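Local coordinates for putative fimbriae assembly chaperone (Salmonella typhimurium, PDB 2CO7), which probably acts as a periplasmic chaperone that helps fimbrial subunits fold and holds them until they are assembled into the fimbria, at residues D84-D88 and R89-Q93; W148-G152 and N153-V157; N159-P162 and F163-L167; Y182-F186 and A187-L191. All coordinates share one frame; numbering follows the deposited sequence.

Contact 1: D84-D88 and R89-Q93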
loop_
_atom_site.group_PDB
_atom_site.type_symbol
_atom_site.label_atom_id
_atom_site.label_comp_id
_atom_site.label_asym_id
_atom_site.label_seq_id
_atom_site.Cartn_x
_atom_site.Cartn_y
_atom_site.Cartn_z
ATOM N N ASP B 84 -3.296 -2.303 25.104
ATOM C CA ASP B 84 -2.389 -1.719 26.094
ATOM C C ASP B 84 -1.281 -0.981 25.360
ATOM O O ASP B 84 -0.085 -1.274 25.509
ATOM C CB ASP B 84 -1.847 -2.760 27.069
ATOM C CG ASP B 84 -1.256 -2.130 28.352
ATOM O OD1 ASP B 84 -0.302 -2.722 28.915
ATOM O OD2 ASP B 84 -1.748 -1.059 28.809
ATOM N N MET B 85 -1.708 -0.009 24.569
ATOM C CA MET B 85 -0.768 0.839 23.850
ATOM C C MET B 85 0.074 1.712 24.773
ATOM O O MET B 85 -0.403 2.169 25.816
ATOM C CB MET B 85 -1.479 1.641 22.773
ATOM C CG MET B 85 -1.683 0.790 21.497
ATOM S SD MET B 85 -2.666 1.562 20.223
ATOM C CE MET B 85 -4.106 1.935 21.188
ATOM N N PRO B 86 1.358 1.905 24.410
ATOM C CA PRO B 86 2.212 2.763 25.233
ATOM C C PRO B 86 1.645 4.170 25.404
ATOM O O PRO B 86 0.809 4.612 24.612
ATOM C CB PRO B 86 3.553 2.789 24.478
ATOM C CG PRO B 86 3.325 2.115 23.173
ATOM C CD PRO B 86 2.078 1.314 23.269
ATOM N N THR B 87 2.076 4.850 26.461
ATOM C CA THR B 87 1.575 6.185 26.751
ATOM C C THR B 87 2.595 7.255 26.375
ATOM O O THR B 87 2.284 8.433 26.430
ATOM C CB THR B 87 1.208 6.369 28.266
ATOM O OG1 THR B 87 2.309 5.978 29.080
ATOM C CG2 THR B 87 -0.005 5.537 28.660
ATOM N N ASP B 88 3.821 6.841 26.026
ATOM C CA ASP B 88 4.959 7.788 25.854
ATOM C C ASP B 88 5.467 7.866 24.411
ATOM O O ASP B 88 6.499 8.466 24.155
ATOM C CB ASP B 88 6.129 7.415 26.788
ATOM C CG ASP B 88 6.846 6.142 26.355
ATOM O OD1 ASP B 88 6.225 5.339 25.612
ATOM O OD2 ASP B 88 8.020 5.938 26.762
ATOM N N ARG B 89 4.768 7.214 23.493
ATOM C CA ARG B 89 5.133 7.244 22.086
ATOM C C ARG B 89 3.909 6.867 21.280
ATOM O O ARG B 89 2.996 6.179 21.798
ATOM C CB ARG B 89 6.284 6.250 21.811
ATOM C CG ARG B 89 5.920 4.802 22.123
ATOM C CD ARG B 89 7.181 3.947 22.346
ATOM N NE ARG B 89 7.847 4.273 23.611
ATOM C CZ ARG B 89 9.049 3.834 23.990
ATOM N NH1 ARG B 89 9.527 4.170 25.181
ATOM N NH2 ARG B 89 9.795 3.078 23.189
ATOM N N GLU B 90 3.891 7.285 20.019
ATOM C CA GLU B 90 2.875 6.805 19.059
ATOM C C GLU B 90 2.956 5.296 18.806
ATOM O O GLU B 90 3.998 4.664 18.994
ATOM C CB GLU B 90 3.057 7.507 17.708
ATOM C CG GLU B 90 2.751 9.016 17.783
ATOM C CD GLU B 90 2.716 9.677 16.427
ATOM O OE1 GLU B 90 3.531 9.306 15.566
ATOM O OE2 GLU B 90 1.894 10.601 16.231
ATOM N N THR B 91 1.843 4.749 18.326
ATOM C CA THR B 91 1.710 3.358 17.940
ATOM C C THR B 91 1.013 3.378 16.596
ATOM O O THR B 91 -0.019 4.029 16.436
ATOM C CB THR B 91 0.853 2.523 18.930
ATOM O OG1 THR B 91 1.500 2.458 20.208
ATOM C CG2 THR B 91 0.692 1.076 18.396
ATOM N N LEU B 92 1.605 2.693 15.628
ATOM C CA LEU B 92 1.092 2.708 14.271
ATOM C C LEU B 92 0.248 1.468 14.023
ATOM O O LEU B 92 0.601 0.368 14.474
ATOM C CB LEU B 92 2.255 2.754 13.271
ATOM C CG LEU B 92 1.703 2.931 11.843
ATOM C CD1 LEU B 92 2.452 4.011 11.040
ATOM C CD2 LEU B 92 1.703 1.620 11.137
ATOM N N GLN B 93 -0.868 1.659 13.332
ATOM C CA GLN B 93 -1.686 0.563 12.794
ATOM C C GLN B 93 -1.938 0.878 11.298
ATOM O O GLN B 93 -1.556 1.952 10.789
ATOM C CB GLN B 93 -3.066 0.559 13.508
ATOM C CG GLN B 93 -3.154 0.092 14.900
ATOM C CD GLN B 93 -2.626 1.052 15.955
ATOM O OE1 GLN B 93 -2.263 0.612 16.999
ATOM N NE2 GLN B 93 -2.634 2.361 15.690
HETATM O O HOH W 1 0.850 4.577 21.710
#
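Asp88 and Arg89, neighbours in the chain, lie side by side and close a side-on salt bridge: Arg89 NE reaches Asp88 OD1 at 2.8 Å, and Arg89 NH1 meets Asp88 OD2 at 2.8 Å in an almost straight bond (174°). The carboxylate and guanidinium planes are turned 31° from each other, so NE comes to OD1 from above the carboxylate plane, whereas NH1 approaches OD2 on its syn side. A first torsion of 61° puts Arg89 CG between its own N and carbonyl carbon, and a further bend at chi3 brings the guanidinium back beside Asp88. Next to the pair, the Pro86 ring runs roughly perpendicular to the Arg89 chain, with Pro86 CG 3.9 Å from Arg89 CG. Pro86 CD packs 3.3 Å from Thr91 OG1. That hydroxyl donates to a water 2.7 Å from OG1, which in turn donates to the carbonyls of Pro86 and Arg89. At the start of the loop, Met85 SD lies 3.4 Å from Gln93 OE1, while Gln93 NE2 is held by Leu128 O. Farther out, Met85, a flexible apolar chain suited to such a place, also packs on Phe59 and Phe130, and Arg89 packs on Pro185 and Phe186 of the C-terminal domain. Three components thus hold the loop: Met85 packing, a threonine and one water that tie two loop carbonyls to the start of strand 91-100, and one charge pair, Asp88 with Arg89, at the outer end of the loop, whose two-point grip should restrain rotation of the arginine at the domain junction.

Contact 2: W148-G152 and N153-V157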
loop_
_atom_site.group_PDB
_atom_site.type_symbol
_atom_site.label_atom_id
_atom_site.label_comp_id
_atom_site.label_asym_id
_atom_site.label_seq_id
_atom_site.Cartn_x
_atom_site.Cartn_y
_atom_site.Cartn_z
ATOM N N TRP B 148 21.581 12.348 11.706
ATOM C CA TRP B 148 22.003 11.603 10.532
ATOM C C TRP B 148 23.467 11.260 10.656
ATOM O O TRP B 148 24.291 12.055 11.156
ATOM C CB TRP B 148 21.710 12.394 9.234
ATOM C CG TRP B 148 20.231 12.777 9.047
ATOM C CD1 TRP B 148 19.557 13.799 9.669
ATOM C CD2 TRP B 148 19.278 12.146 8.172
ATOM N NE1 TRP B 148 18.249 13.834 9.240
ATOM C CE2 TRP B 148 18.050 12.834 8.321
ATOM C CE3 TRP B 148 19.348 11.069 7.267
ATOM C CZ2 TRP B 148 16.900 12.492 7.592
ATOM C CZ3 TRP B 148 18.205 10.728 6.546
ATOM C CH2 TRP B 148 16.992 11.425 6.730
ATOM N N VAL B 149 23.806 10.054 10.227
ATOM C CA VAL B 149 25.179 9.595 10.261
ATOM C C VAL B 149 25.417 8.977 8.893
ATOM O O VAL B 149 24.581 8.216 8.406
ATOM C CB VAL B 149 25.399 8.562 11.398
ATOM C CG1 VAL B 149 26.863 8.159 11.497
ATOM C CG2 VAL B 149 24.921 9.118 12.726
ATOM N N GLU B 150 26.529 9.337 8.262
ATOM C CA GLU B 150 26.920 8.739 6.979
ATOM C C GLU B 150 28.246 8.022 7.158
ATOM O O GLU B 150 29.216 8.640 7.573
ATOM C CB GLU B 150 27.059 9.807 5.880
ATOM C CG GLU B 150 25.820 10.701 5.718
ATOM C CD GLU B 150 25.994 11.797 4.671
ATOM O OE1 GLU B 150 25.051 12.580 4.474
ATOM O OE2 GLU B 150 27.063 11.876 4.048
ATOM N N THR B 151 28.267 6.717 6.893
ATOM C CA THR B 151 29.531 5.989 6.786
ATOM C C THR B 151 29.495 5.166 5.515
ATOM O O THR B 151 28.572 4.367 5.318
ATOM C CB THR B 151 29.848 5.053 7.985
ATOM O OG1 THR B 151 29.907 3.691 7.542
ATOM C CG2 THR B 151 28.854 5.204 9.125
ATOM N N GLY B 152 30.509 5.361 4.671
ATOM C CA GLY B 152 30.557 4.740 3.354
ATOM C C GLY B 152 29.265 5.005 2.614
ATOM O O GLY B 152 28.794 6.152 2.546
ATOM N N ASN B 153 28.677 3.938 2.085
ATOM C CA ASN B 153 27.423 4.052 1.347
ATOM C C ASN B 153 26.197 4.033 2.265
ATOM O O ASN B 153 25.061 4.078 1.797
ATOM C CB ASN B 153 27.328 2.959 0.273
ATOM C CG ASN B 153 26.468 3.379 -0.925
ATOM O OD1 ASN B 153 25.874 2.529 -1.600
ATOM N ND2 ASN B 153 26.404 4.688 -1.195
ATOM N N LYS B 154 26.426 4.005 3.574
ATOM C CA LYS B 154 25.314 3.845 4.528
ATOM C C LYS B 154 24.851 5.169 5.113
ATOM O O LYS B 154 25.660 5.975 5.574
ATOM C CB LYS B 154 25.662 2.833 5.625
ATOM C CG LYS B 154 26.119 1.498 5.062
ATOM C CD LYS B 154 25.723 0.331 5.914
ATOM C CE LYS B 154 26.031 -0.962 5.182
ATOM N NZ LYS B 154 25.330 -2.128 5.794
ATOM N N LEU B 155 23.543 5.386 5.070
ATOM C CA LEU B 155 22.954 6.597 5.576
ATOM C C LEU B 155 22.057 6.128 6.692
ATOM O O LEU B 155 21.165 5.327 6.460
ATOM C CB LEU B 155 22.098 7.260 4.498
ATOM C CG LEU B 155 21.886 8.790 4.398
ATOM C CD1 LEU B 155 20.422 9.084 4.112
ATOM C CD2 LEU B 155 22.419 9.621 5.569
ATOM N N LYS B 156 22.274 6.639 7.896
ATOM C CA LYS B 156 21.434 6.262 9.020
ATOM C C LYS B 156 20.759 7.510 9.531
ATOM O O LYS B 156 21.398 8.556 9.681
ATOM C CB LYS B 156 22.275 5.593 10.118
ATOM C CG LYS B 156 21.507 5.137 11.378
ATOM C CD LYS B 156 22.523 4.569 12.391
ATOM C CE LYS B 156 21.859 3.934 13.606
ATOM N NZ LYS B 156 22.913 3.381 14.549
ATOM N N VAL B 157 19.471 7.373 9.797
ATOM C CA VAL B 157 18.659 8.415 10.410
ATOM C C VAL B 157 18.218 7.907 11.774
ATOM O O VAL B 157 17.760 6.759 11.901
ATOM C CB VAL B 157 17.431 8.790 9.522
ATOM C CG1 VAL B 157 16.558 7.585 9.275
ATOM C CG2 VAL B 157 16.623 9.927 10.160
HETATM O O HOH W 2 25.597 5.385 8.538
#
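Trp148 and Val157 meet because the tryptophan's CG sits anti to its carbonyl carbon (chi1 -58°) with the indole turned by chi2 of 78°, while Val157 sends CG2 anti to its backbone N. The methyl group therefore stands over one face of the indole, 3.6 Å from Val157 CG2 to the centroid of the six-membered ring of Trp148, a CH-pi contact lying 11° off the ring normal. Leu155 comes to the same ring differently: its CD1 is at the edge, 3.7 Å from Trp148 CZ3, and its other methyl, CD2, packs 3.6 Å from Glu150 CG, so the leucine touches Glu150, its partner across the strands, and Trp148 diagonally. These four residues share one face of the sheet, where Trp203 and Tyr218 also meet the indole; Trp148, Leu155 and Val157 suit this inward side, and the extended Glu150 takes a weak hydrogen bond from Gly199 N at OE2. Val149, Thr151, Lys154 and Lys156 take the other face, the long lysine chains leading away. Between the strands, Lys156 N bonds to Val149 O at 2.8 Å and Val149 N to Lys156 O at 2.9 Å; Thr151 and Lys154 pair likewise. A water donates to Val149 O and, weakly, to Lys154 O. At the tip, Lys154 N bonds to Thr151 O at 2.8 Å, closing a type II' turn. Gly152 holds its first corner with a positive phi, which favours glycine, and Asn153 the second. This is a tight two-residue beta hairpin, joining strands 147-151 and 154-159 in the C-terminal domain of a PapD-like chaperone.

Contact 3: N159-P162 and F163-L167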
loop_
_atom_site.group_PDB
_atom_site.type_symbol
_atom_site.label_atom_id
_atom_site.label_comp_id
_atom_site.label_asym_id
_atom_site.label_seq_id
_atom_site.Cartn_x
_atom_site.Cartn_y
_atom_site.Cartn_z
ATOM N N ASN B 159 15.902 8.719 15.111
ATOM C CA ASN B 159 14.715 9.475 15.567
ATOM C C ASN B 159 14.573 9.405 17.095
ATOM O O ASN B 159 14.072 8.427 17.626
ATOM C CB ASN B 159 13.453 8.916 14.849
ATOM C CG ASN B 159 12.154 9.576 15.336
ATOM O OD1 ASN B 159 12.156 10.677 15.886
ATOM N ND2 ASN B 159 11.069 8.894 15.155
ATOM N N PRO B 160 14.982 10.469 17.814
ATOM C CA PRO B 160 14.923 10.421 19.285
ATOM C C PRO B 160 13.557 10.919 19.830
ATOM O O PRO B 160 13.422 11.184 21.023
ATOM C CB PRO B 160 16.027 11.402 19.682
ATOM C CG PRO B 160 15.844 12.524 18.613
ATOM C CD PRO B 160 15.517 11.751 17.320
ATOM N N THR B 161 12.556 11.016 18.959
ATOM C CA THR B 161 11.261 11.596 19.331
ATOM C C THR B 161 10.217 10.509 19.504
ATOM O O THR B 161 10.428 9.397 19.025
ATOM C CB THR B 161 10.734 12.599 18.223
ATOM O OG1 THR B 161 10.102 11.896 17.157
ATOM C CG2 THR B 161 11.864 13.468 17.662
ATOM N N PRO B 162 9.096 10.828 20.188
ATOM C CA PRO B 162 7.959 9.907 20.319
ATOM C C PRO B 162 7.098 9.681 19.086
ATOM O O PRO B 162 6.102 8.968 19.205
ATOM C CB PRO B 162 7.105 10.536 21.433
ATOM C CG PRO B 162 7.490 12.006 21.422
ATOM C CD PRO B 162 8.907 12.080 20.954
ATOM N N PHE B 163 7.488 10.211 17.917
ATOM C CA PHE B 163 6.620 10.189 16.737
ATOM C C PHE B 163 7.093 9.238 15.675
ATOM O O PHE B 163 8.294 9.097 15.488
ATOM C CB PHE B 163 6.542 11.577 16.084
ATOM C CG PHE B 163 5.923 12.630 16.964
ATOM C CD1 PHE B 163 6.741 13.455 17.750
ATOM C CD2 PHE B 163 4.551 12.753 17.078
ATOM C CE1 PHE B 163 6.189 14.416 18.584
ATOM C CE2 PHE B 163 3.980 13.730 17.902
ATOM C CZ PHE B 163 4.809 14.559 18.666
ATOM N N TYR B 164 6.157 8.648 14.916
ATOM C CA TYR B 164 6.542 8.139 13.609
ATOM C C TYR B 164 6.927 9.291 12.708
ATOM O O TYR B 164 6.190 10.272 12.606
ATOM C CB TYR B 164 5.421 7.330 12.923
ATOM C CG TYR B 164 5.177 6.050 13.662
ATOM C CD1 TYR B 164 5.771 4.865 13.251
ATOM C CD2 TYR B 164 4.395 6.042 14.821
ATOM C CE1 TYR B 164 5.570 3.682 13.961
ATOM C CE2 TYR B 164 4.175 4.843 15.539
ATOM C CZ TYR B 164 4.777 3.692 15.112
ATOM O OH TYR B 164 4.564 2.514 15.785
ATOM N N MET B 165 8.041 9.115 11.997
ATOM C CA MET B 165 8.588 10.163 11.129
ATOM C C MET B 165 8.450 9.670 9.690
ATOM O O MET B 165 9.166 8.773 9.241
ATOM C CB MET B 165 10.063 10.437 11.499
ATOM C CG MET B 165 10.231 11.247 12.775
ATOM S SD MET B 165 9.734 12.989 12.499
ATOM C CE MET B 165 9.801 13.657 14.175
ATOM N N ASN B 166 7.480 10.227 8.991
ATOM C CA ASN B 166 7.153 9.755 7.676
ATOM C C ASN B 166 7.857 10.699 6.733
ATOM O O ASN B 166 7.350 11.771 6.437
ATOM C CB ASN B 166 5.627 9.757 7.524
ATOM C CG ASN B 166 4.981 8.776 8.479
ATOM O OD1 ASN B 166 5.199 7.554 8.376
ATOM N ND2 ASN B 166 4.230 9.295 9.452
ATOM N N LEU B 167 9.043 10.299 6.284
ATOM C CA LEU B 167 9.901 11.205 5.533
ATOM C C LEU B 167 9.545 11.247 4.047
ATOM O O LEU B 167 9.203 10.240 3.443
ATOM C CB LEU B 167 11.385 10.858 5.717
ATOM C CG LEU B 167 12.107 11.254 7.030
ATOM C CD1 LEU B 167 11.259 11.930 8.124
ATOM C CD2 LEU B 167 12.786 10.004 7.546
#
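Asn159 spans the loop with its amide: ND2 donates to Phe163 O at 2.8 Å, nearly in line with that carbonyl and within the amide plane. Its CG lies anti to the backbone N (chi1 176°), which sends the group across the loop. The other end of the amide works locally. Asn159 OD1 accepts from Thr161 N at 3.1 Å, an Asx turn in which the donor sits well above the carbonyl plane, and from Thr161 OG1 at 2.7 Å, this time on a lone pair. Thr161 can bond to Asn159 and Phe163 at once because a chi1 of 82° tucks OG1 between N and the carbonyl carbon; the same oxygen accepts from Phe163 N at 3.2 Å, an ST turn, and lies at the edge of the phenyl ring. Met165, bent at chi2 (-72°), crosses Asn159 obliquely, its CG 3.5 Å from Asn159 ND2, and then meets Thr161 tip to tip, with CE 3.5 Å from Thr161 OG1. The Phe163 ring runs alongside Pro162, and also touches Pro139 and Val142 of the short helix 139-142. Asn159 ND2 has a second acceptor in Pro184 O. Asparagine and threonine thus suit a buried, irregular turn: their side-chain polar atoms stand in for backbone partners and bind the NH groups of Thr161 and Phe163 and the carbonyl of Phe163, while Met165 and Phe163 pack against them.

Contact 4: Y182-F186 and A187-L191. With SO4 (sulfate ion), chain D.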
loop_
_atom_site.group_PDB
_atom_site.type_symbol
_atom_site.label_atom_id
_atom_site.label_comp_id
_atom_site.label_asym_id
_atom_site.label_seq_id
_atom_site.Cartn_x
_atom_site.Cartn_y
_atom_site.Cartn_z
ATOM N N TYR B 182 9.522 4.633 6.738
ATOM C CA TYR B 182 9.135 5.487 7.867
ATOM C C TYR B 182 9.949 5.077 9.095
ATOM O O TYR B 182 10.306 3.917 9.223
ATOM C CB TYR B 182 7.646 5.406 8.150
ATOM C CG TYR B 182 7.114 4.078 8.623
ATOM C CD1 TYR B 182 6.472 3.195 7.726
ATOM C CD2 TYR B 182 7.180 3.731 9.981
ATOM C CE1 TYR B 182 5.941 1.984 8.179
ATOM C CE2 TYR B 182 6.656 2.523 10.455
ATOM C CZ TYR B 182 6.024 1.672 9.568
ATOM O OH TYR B 182 5.516 0.515 10.125
ATOM N N VAL B 183 10.318 6.050 9.906
ATOM C CA VAL B 183 11.140 5.827 11.088
ATOM C C VAL B 183 10.249 5.846 12.342
ATOM O O VAL B 183 9.675 6.880 12.678
ATOM C CB VAL B 183 12.241 6.900 11.236
ATOM C CG1 VAL B 183 13.284 6.411 12.191
ATOM C CG2 VAL B 183 12.871 7.215 9.862
ATOM N N PRO B 184 10.118 4.693 13.019
ATOM C CA PRO B 184 9.300 4.679 14.243
ATOM C C PRO B 184 9.841 5.544 15.381
ATOM O O PRO B 184 11.023 5.992 15.361
ATOM C CB PRO B 184 9.249 3.172 14.609
ATOM C CG PRO B 184 9.463 2.478 13.245
ATOM C CD PRO B 184 10.623 3.344 12.715
ATOM N N PRO B 185 9.000 5.752 16.428
ATOM C CA PRO B 185 9.465 6.470 17.595
ATOM C C PRO B 185 10.753 5.869 18.183
ATOM O O PRO B 185 10.914 4.653 18.188
ATOM C CB PRO B 185 8.304 6.291 18.589
ATOM C CG PRO B 185 7.089 6.167 17.696
ATOM C CD PRO B 185 7.614 5.293 16.566
ATOM N N PHE B 186 11.676 6.710 18.669
ATOM C CA PHE B 186 12.851 6.213 19.400
ATOM C C PHE B 186 13.559 5.070 18.641
ATOM O O PHE B 186 13.899 4.022 19.199
ATOM C CB PHE B 186 12.450 5.784 20.826
ATOM C CG PHE B 186 11.705 6.851 21.605
ATOM C CD1 PHE B 186 12.317 8.078 21.879
ATOM C CD2 PHE B 186 10.413 6.639 22.062
ATOM C CE1 PHE B 186 11.641 9.069 22.610
ATOM C CE2 PHE B 186 9.725 7.643 22.820
ATOM C CZ PHE B 186 10.322 8.839 23.071
ATOM N N ALA B 187 13.725 5.270 17.346
ATOM C CA ALA B 187 14.158 4.199 16.456
ATOM C C ALA B 187 15.064 4.793 15.399
ATOM O O ALA B 187 15.081 5.997 15.220
ATOM C CB ALA B 187 12.950 3.501 15.826
ATOM N N ASP B 188 15.841 3.931 14.720
ATOM C CA ASP B 188 16.704 4.335 13.618
ATOM C C ASP B 188 16.368 3.535 12.375
ATOM O O ASP B 188 15.845 2.412 12.477
ATOM C CB ASP B 188 18.153 4.045 13.958
ATOM C CG ASP B 188 18.506 4.477 15.342
ATOM O OD1 ASP B 188 18.144 5.615 15.671
ATOM O OD2 ASP B 188 19.081 3.657 16.111
ATOM N N LYS B 189 16.723 4.092 11.217
ATOM C CA LYS B 189 16.701 3.394 9.933
ATOM C C LYS B 189 18.022 3.612 9.221
ATOM O O LYS B 189 18.602 4.696 9.297
ATOM C CB LYS B 189 15.561 3.896 9.022
ATOM C CG LYS B 189 14.169 3.539 9.517
ATOM C CD LYS B 189 13.938 2.038 9.433
ATOM C CE LYS B 189 12.496 1.682 9.610
ATOM N NZ LYS B 189 12.242 0.255 9.148
ATOM N N THR B 190 18.460 2.577 8.512
ATOM C CA THR B 190 19.733 2.595 7.780
ATOM C C THR B 190 19.472 2.167 6.351
ATOM O O THR B 190 18.885 1.112 6.111
ATOM C CB THR B 190 20.771 1.630 8.389
ATOM O OG1 THR B 190 21.108 2.053 9.708
ATOM C CG2 THR B 190 22.060 1.569 7.525
ATOM N N LEU B 191 19.949 2.966 5.411
ATOM C CA LEU B 191 19.838 2.634 3.990
ATOM C C LEU B 191 21.206 2.646 3.316
ATOM O O LEU B 191 22.048 3.485 3.642
ATOM C CB LEU B 191 18.893 3.630 3.329
ATOM C CG LEU B 191 19.101 5.096 3.704
ATOM C CD1 LEU B 191 18.794 5.955 2.522
ATOM C CD2 LEU B 191 18.291 5.538 4.951
HETATM S S SO4 D . 6.928 4.490 3.985
HETATM O O1 SO4 D . 6.955 4.446 2.511
HETATM O O2 SO4 D . 5.613 4.089 4.464
HETATM O O3 SO4 D . 7.975 3.564 4.413
HETATM O O4 SO4 D . 7.345 5.809 4.492
#
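Between Pro184 and Ala187 the chain doubles back, the touching parts of 182-186 and 187-191 running 141° apart, and Phe186 takes a positive phi of 49°; with Ala187 it faces Asn159 as a G1 beta bulge. The small Ala187 suits the inside of this bend: its CB lies 3.2 Å from Pro184 O and 3.9 Å from Pro184 CD. Two successive prolines stiffen the approach to it. Val183 CG1 packs 3.5 Å from Ala187 O, and its other methyl, CG2, is 3.9 Å from Lys189 CG, where Val183 and Lys189 run antiparallel alongside each other. Lys189 starts with CG anti to its carbonyl carbon and then bends at chi2, which folds the chain back over the loop. Lys189 CE comes 3.2 Å from Tyr182 O, and the lysine chain runs roughly perpendicular to Pro184, while NZ goes on to a salt bridge with Glu181. At the far end, Tyr182 N donates to O3 of a sulfate ion at 3.0 Å, the anion lying at the edge of the tyrosine ring; Lys127 of the other protein chain also bonds this sulfate, which probably came from the crystallisation liquor. No clear hydrogen bond joins the two segments. The turn is instead held by apolar packing, by the bonds that its backbone makes to Asn159, Thr161 and Met165, and by the side-chain bond from Asn159 ND2 to Pro184 O; Lys189 CE, probably carrying some of the ammonium charge, lies beside Tyr182 O and should be modestly attracted to it.

All four contacts are local turns that follow one another in series, none enclosing or crossing another. Contact 1 closes the loop entering strand 91-100 of the N-terminal domain; the other three belong to the C-terminal half. Contact 2 closes the hairpin of strands 147-151 and 154-159, contact 3 the loop that follows directly, and contact 4 the turn into strand 187-191, which pairs with 154-159 and so completes a three-stranded sheet. Contacts 3 and 4 lie together, centres about 7 Å apart, joined by backbone bonds. Both meet contact 1, through Glu90 with Pro162 and Tyr164 and through Arg89 with Pro185 and Phe186, tying the two domains together.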